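Local coordinates for phosphoglycerate dehydrogenase (Lactobacillus plantarum, PDB 3EVT), which probably catalyses the NAD-dependent oxidation of 3-phosphoglycerate to 3-phosphohydroxypyruvate, at residues Thr20-Trp25 with Ala294-Phe299; Val43-His48 with Phe64-Ser69. All blocks are in the same frame, centred on the assembly; numbering follows the deposited sequence.

How the contacts relate
Both contacts belong to the five-stranded parallel sheet domain, which is distinct from the seven-stranded NAD-binding domain. Their centres lie 15 Å apart. Contact 2 joins two neighbouring strands of the sheet, and contact 1 packs helix 284-302 against the turn that leads into the edge strand 26-29. This helix comes after strand 271-273, an outermost strand of the seven-stranded sheet, and returns to cover the sheet face that carries Val43, Phe64 and Gln66. The two contacts touch there. Phe299 CE2 lies 3.6 Å from Val43 CG2, and Asn295 ND2 probably donates a hydrogen bond to Gln66 OE1 at 3.0 Å. Asn295 CB packs against Phe64 CZ at 3.5 Å.

Contact 1 (Thr20-Trp25 with Ala294-Phe299); sequences TTYPDW and ANFAQF
Two edge-to-face (T-shaped) stacks carry this contact, and Phe296 supplies the edge in both. It stands between Tyr22 and Trp25 and turns a different part of its rim to each. Its CE2 sits over the centre of the Tyr22 ring, 3.4 Å above the plane, and the two rings are inclined at 73°. Its CZ lies over the indole of Trp25, 3.8 Å from CD2, with the planes at 85°. CG of Phe296 is anti to the backbone N (chi1 -180°), which carries the ring out from the helix into this slot. The other face of the Tyr22 ring is met by its own neighbour, through Thr21 CG2.

The three rings form an aromatic cluster between helix 284-302 and the type I beta turn Tyr22-Trp25. That turn links helix 12-21 to strand 26-29 and is closed by a backbone hydrogen bond from Trp25 N to Tyr22 O. Val4 of strand 3-6 touches both Trp25 and Phe296.

The remaining contacts are van der Waals. Tyr22 OH reaches past Phe296 to Ala297, 3.4 Å from its CB. Trp25 CH2 meets Phe299 CE2 at 4.1 Å, where the two side chains cross at about a right angle.

Contact 2 (Val43-His48 with Phe64-Ser69); sequences VMYGNH and FVQVIS
Val43, Met44 and Tyr45 pair in parallel register with Phe64, Val65 and Gln66. The two strands frame the beta-alpha-beta unit 41-45, 50-56, 64-66 in the five-stranded parallel sheet. Three backbone hydrogen bonds join them. Met44 N donates to Phe64 O, and Met44 O accepts from Gln66 N at 2.8 Å with an angle of 171° at the hydrogen. Gly46 N then donates to Gln66 O just past the strand end. The backbone angles of Gly46 would drive a side chain into the carbonyl oxygen of Tyr45, so glycine fits here.

Tyr45 starts on the sheet face shared with Val43, Phe64 and Gln66. From CB, CG lies anti to the backbone N (chi1 177°), and the ring runs beside Gln66, pointing the same way. CD1 passes Gln66 CG, which lies at the ring edge. CE1 meets Ile68 CG2 at 3.4 Å, the closest side-chain approach here. CZ and OH, at the tip, come within 4.0 and 4.1 Å of the same methyl. Phe292 of helix 284-302 stacks on this ring. With an alanine here, Ile68 CG2 and the Phe292 ring would probably lose their aromatic partner, leaving a gap beside Gln66.

The Gln66 chain bends at chi2, and its NE2 is shared between Val67 O and Asn89 O. Val43 CG1 packs against Phe64 CD2. On the opposite face, Met44 CB meets Val65 CG2, and Leu51 of helix 50-56 touches both side chains.

Beyond the paired region the two segments are bridged by a water that accepts from Asn47 N and, at 2.8 Å, from Ile68 N.

Contact 1 (Thr20-Trp25 with Ala294-Phe299)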
loop_
_atom_site.group_PDB
_atom_site.type_symbol
_atom_site.label_atom_id
_atom_site.label_comp_id
_atom_site.label_asym_id
_atom_site.label_seq_id
_atom_site.Cartn_x
_atom_site.Cartn_y
_atom_site.Cartn_z
ATOM N N THR A 20 21.600 10.357 17.209
ATOM C CA THR A 20 22.545 10.107 16.093
ATOM C C THR A 20 22.046 10.481 14.705
ATOM O O THR A 20 22.840 10.800 13.844
ATOM C CB THR A 20 23.030 8.622 16.000
ATOM O OG1 THR A 20 22.077 7.864 15.244
ATOM C CG2 THR A 20 23.149 8.034 17.360
ATOM N N THR A 21 20.753 10.413 14.454
ATOM C CA THR A 21 20.252 10.840 13.187
ATOM C C THR A 21 20.287 12.351 13.114
ATOM O O THR A 21 20.308 12.923 12.025
ATOM C CB THR A 21 18.808 10.417 13.040
ATOM O OG1 THR A 21 18.715 9.003 13.162
ATOM C CG2 THR A 21 18.284 10.786 11.718
ATOM N N TYR A 22 20.233 13.014 14.264
ATOM C CA TYR A 22 20.192 14.484 14.294
ATOM C C TYR A 22 21.232 15.032 15.261
ATOM O O TYR A 22 20.910 15.457 16.382
ATOM C CB TYR A 22 18.831 14.994 14.714
ATOM C CG TYR A 22 17.716 14.444 13.868
ATOM C CD1 TYR A 22 17.388 15.051 12.682
ATOM C CD2 TYR A 22 16.989 13.317 14.263
ATOM C CE1 TYR A 22 16.395 14.579 11.904
ATOM C CE2 TYR A 22 15.965 12.835 13.490
ATOM C CZ TYR A 22 15.682 13.473 12.310
ATOM O OH TYR A 22 14.681 13.057 11.502
ATOM N N PRO A 23 22.506 15.005 14.834
ATOM C CA PRO A 23 23.549 15.315 15.784
ATOM C C PRO A 23 23.600 16.786 16.072
ATOM O O PRO A 23 24.212 17.183 17.082
ATOM C CB PRO A 23 24.831 14.818 15.097
ATOM C CG PRO A 23 24.505 14.738 13.661
ATOM C CD PRO A 23 23.021 14.426 13.585
ATOM N N ASP A 24 22.952 17.614 15.256
ATOM C CA ASP A 24 22.905 19.000 15.636
ATOM C C ASP A 24 21.666 19.393 16.488
ATOM O O ASP A 24 21.494 20.568 16.808
ATOM C CB ASP A 24 23.104 19.962 14.446
ATOM C CG ASP A 24 22.034 19.810 13.378
ATOM O OD1 ASP A 24 21.394 18.742 13.317
ATOM O OD2 ASP A 24 21.844 20.753 12.575
ATOM N N TRP A 25 20.825 18.428 16.867
ATOM C CA TRP A 25 19.664 18.731 17.677
ATOM C C TRP A 25 19.891 18.235 19.110
ATOM O O TRP A 25 20.555 17.247 19.312
ATOM C CB TRP A 25 18.429 18.078 17.068
ATOM C CG TRP A 25 17.771 18.904 15.998
ATOM C CD1 TRP A 25 18.159 19.010 14.691
ATOM C CD2 TRP A 25 16.595 19.740 16.134
ATOM N NE1 TRP A 25 17.311 19.866 14.019
ATOM C CE2 TRP A 25 16.365 20.344 14.884
ATOM C CE3 TRP A 25 15.729 20.032 17.191
ATOM C CZ2 TRP A 25 15.292 21.196 14.651
ATOM C CZ3 TRP A 25 14.661 20.896 16.966
ATOM C CH2 TRP A 25 14.457 21.472 15.713
ATOM N N ALA A 294 8.443 10.346 12.226
ATOM C CA ALA A 294 8.068 10.746 10.834
ATOM C C ALA A 294 7.709 12.210 10.710
ATOM O O ALA A 294 8.201 12.885 9.798
ATOM C CB ALA A 294 6.922 9.871 10.299
ATOM N N ASN A 295 6.874 12.732 11.608
ATOM C CA ASN A 295 6.554 14.161 11.583
ATOM C C ASN A 295 7.777 15.071 11.825
ATOM O O ASN A 295 7.893 16.149 11.215
ATOM C CB ASN A 295 5.458 14.507 12.569
ATOM C CG ASN A 295 4.052 14.186 12.034
ATOM O OD1 ASN A 295 3.811 14.261 10.827
ATOM N ND2 ASN A 295 3.128 13.868 12.929
ATOM N N PHE A 296 8.679 14.639 12.696
ATOM C CA PHE A 296 9.898 15.383 12.941
ATOM C C PHE A 296 10.870 15.342 11.734
ATOM O O PHE A 296 11.460 16.352 11.402
ATOM C CB PHE A 296 10.566 14.885 14.232
ATOM C CG PHE A 296 11.866 15.607 14.606
ATOM C CD1 PHE A 296 11.854 16.881 15.134
ATOM C CD2 PHE A 296 13.085 14.952 14.492
ATOM C CE1 PHE A 296 13.055 17.538 15.493
ATOM C CE2 PHE A 296 14.278 15.587 14.836
ATOM C CZ PHE A 296 14.269 16.878 15.350
ATOM N N ALA A 297 11.031 14.203 11.070
ATOM C CA ALA A 297 11.901 14.142 9.899
ATOM C C ALA A 297 11.471 15.117 8.799
ATOM O O ALA A 297 12.303 15.783 8.173
ATOM C CB ALA A 297 12.036 12.680 9.366
ATOM N N GLN A 298 10.158 15.247 8.633
ATOM C CA GLN A 298 9.558 16.056 7.605
ATOM C C GLN A 298 9.621 17.513 8.035
ATOM O O GLN A 298 9.981 18.380 7.237
ATOM C CB GLN A 298 8.125 15.605 7.408
ATOM C CG GLN A 298 7.347 16.300 6.328
ATOM C CD GLN A 298 8.053 16.294 4.995
ATOM O OE1 GLN A 298 8.852 15.403 4.673
ATOM N NE2 GLN A 298 7.792 17.323 4.213
ATOM N N PHE A 299 9.285 17.771 9.298
ATOM C CA PHE A 299 9.486 19.083 9.907
ATOM C C PHE A 299 10.930 19.624 9.725
ATOM O O PHE A 299 11.155 20.804 9.433
ATOM C CB PHE A 299 9.164 19.043 11.411
ATOM C CG PHE A 299 9.542 20.302 12.104
ATOM C CD1 PHE A 299 8.727 21.424 12.006
ATOM C CD2 PHE A 299 10.740 20.394 12.774
ATOM C CE1 PHE A 299 9.092 22.611 12.597
ATOM C CE2 PHE A 299 11.132 21.587 13.398
ATOM C CZ PHE A 299 10.310 22.709 13.296
#

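Contact 2 (Val43-His48 with Phe64-Ser69)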
loop_
_atom_site.group_PDB
_atom_site.type_symbol
_atom_site.label_atom_id
_atom_site.label_comp_id
_atom_site.label_asym_id
_atom_site.label_seq_id
_atom_site.Cartn_x
_atom_site.Cartn_y
_atom_site.Cartn_z
ATOM N N VAL A 43 10.530 22.278 19.209
ATOM C CA VAL A 43 9.606 21.177 19.104
ATOM C C VAL A 43 9.320 20.567 20.494
ATOM O O VAL A 43 10.175 20.545 21.380
ATOM C CB VAL A 43 10.179 20.107 18.197
ATOM C CG1 VAL A 43 9.245 18.899 18.143
ATOM C CG2 VAL A 43 10.487 20.714 16.811
ATOM N N MET A 44 8.096 20.090 20.673
ATOM C CA MET A 44 7.739 19.429 21.888
ATOM C C MET A 44 7.181 18.063 21.528
ATOM O O MET A 44 6.242 17.932 20.718
ATOM C CB MET A 44 6.736 20.310 22.688
ATOM C CG MET A 44 6.585 19.948 24.197
ATOM S SD MET A 44 5.374 21.037 25.082
ATOM C CE MET A 44 5.832 22.553 24.272
ATOM N N TYR A 45 7.791 17.031 22.084
ATOM C CA TYR A 45 7.225 15.703 21.981
ATOM C C TYR A 45 6.433 15.397 23.272
ATOM O O TYR A 45 7.041 15.223 24.349
ATOM C CB TYR A 45 8.357 14.717 21.789
ATOM C CG TYR A 45 7.915 13.282 21.731
ATOM C CD1 TYR A 45 6.758 12.905 21.060
ATOM C CD2 TYR A 45 8.677 12.285 22.331
ATOM C CE1 TYR A 45 6.359 11.529 21.003
ATOM C CE2 TYR A 45 8.304 10.942 22.263
ATOM C CZ TYR A 45 7.155 10.571 21.600
ATOM O OH TYR A 45 6.823 9.237 21.608
ATOM N N GLY A 46 5.095 15.400 23.161
ATOM C CA GLY A 46 4.182 15.229 24.291
ATOM C C GLY A 46 3.743 16.589 24.795
ATOM O O GLY A 46 4.506 17.537 24.761
ATOM N N ASN A 47 2.510 16.714 25.265
ATOM C CA ASN A 47 2.082 17.949 25.916
ATOM C C ASN A 47 2.707 18.036 27.328
ATOM O O ASN A 47 3.052 17.025 27.909
ATOM C CB ASN A 47 0.543 18.022 25.916
ATOM C CG ASN A 47 -0.027 19.250 26.664
ATOM O OD1 ASN A 47 0.535 20.367 26.636
ATOM N ND2 ASN A 47 -1.179 19.042 27.312
ATOM N N HIS A 48 2.896 19.249 27.835
ATOM C CA HIS A 48 3.615 19.479 29.076
ATOM C C HIS A 48 3.209 20.843 29.629
ATOM O O HIS A 48 2.755 21.709 28.886
ATOM C CB HIS A 48 5.122 19.452 28.835
ATOM C CG HIS A 48 5.968 19.410 30.085
ATOM N ND1 HIS A 48 6.332 20.541 30.782
ATOM C CD2 HIS A 48 6.585 18.372 30.712
ATOM C CE1 HIS A 48 7.098 20.201 31.807
ATOM N NE2 HIS A 48 7.278 18.892 31.782
ATOM N N PHE A 64 6.561 23.313 16.486
ATOM C CA PHE A 64 5.829 22.063 16.273
ATOM C C PHE A 64 5.573 21.379 17.615
ATOM O O PHE A 64 6.509 21.081 18.319
ATOM C CB PHE A 64 6.618 21.162 15.266
ATOM C CG PHE A 64 6.213 19.662 15.252
ATOM C CD1 PHE A 64 4.872 19.260 15.272
ATOM C CD2 PHE A 64 7.203 18.678 15.131
ATOM C CE1 PHE A 64 4.515 17.883 15.231
ATOM C CE2 PHE A 64 6.889 17.305 15.063
ATOM C CZ PHE A 64 5.536 16.898 15.147
ATOM N N VAL A 65 4.297 21.144 17.972
ATOM C CA VAL A 65 3.963 20.266 19.133
ATOM C C VAL A 65 3.366 18.920 18.681
ATOM O O VAL A 65 2.395 18.878 17.939
ATOM C CB VAL A 65 2.986 20.953 20.115
ATOM C CG1 VAL A 65 2.587 19.995 21.245
ATOM C CG2 VAL A 65 3.624 22.192 20.708
ATOM N N GLN A 66 3.959 17.819 19.101
ATOM C CA GLN A 66 3.368 16.517 18.851
ATOM C C GLN A 66 2.736 16.016 20.146
ATOM O O GLN A 66 3.468 15.659 21.065
ATOM C CB GLN A 66 4.444 15.490 18.420
ATOM C CG GLN A 66 3.907 14.066 18.317
ATOM C CD GLN A 66 3.136 13.787 17.029
ATOM O OE1 GLN A 66 3.665 14.012 15.912
ATOM N NE2 GLN A 66 1.868 13.288 17.160
ATOM N N VAL A 67 1.406 15.925 20.213
ATOM C CA VAL A 67 0.764 15.310 21.391
ATOM C C VAL A 67 0.642 13.791 21.217
ATOM O O VAL A 67 0.577 13.300 20.083
ATOM C CB VAL A 67 -0.566 16.027 21.774
ATOM C CG1 VAL A 67 -0.228 17.429 22.181
ATOM C CG2 VAL A 67 -1.530 16.131 20.581
ATOM N N ILE A 68 0.681 13.045 22.323
ATOM C CA ILE A 68 0.734 11.593 22.235
ATOM C C ILE A 68 -0.563 10.943 22.641
ATOM O O ILE A 68 -0.561 9.851 23.172
ATOM C CB ILE A 68 1.883 10.998 23.038
ATOM C CG1 ILE A 68 2.070 11.787 24.344
ATOM C CG2 ILE A 68 3.191 11.023 22.214
ATOM C CD1 ILE A 68 1.490 11.100 25.615
ATOM N N SER A 69 -1.672 11.612 22.352
ATOM C CA SER A 69 -2.974 10.986 22.428
ATOM C C SER A 69 -3.873 11.744 21.457
ATOM O O SER A 69 -3.523 12.850 21.071
ATOM C CB SER A 69 -3.478 11.065 23.866
ATOM O OG SER A 69 -3.084 12.304 24.437
HETATM O O HOH W 1 0.633 14.401 24.773
#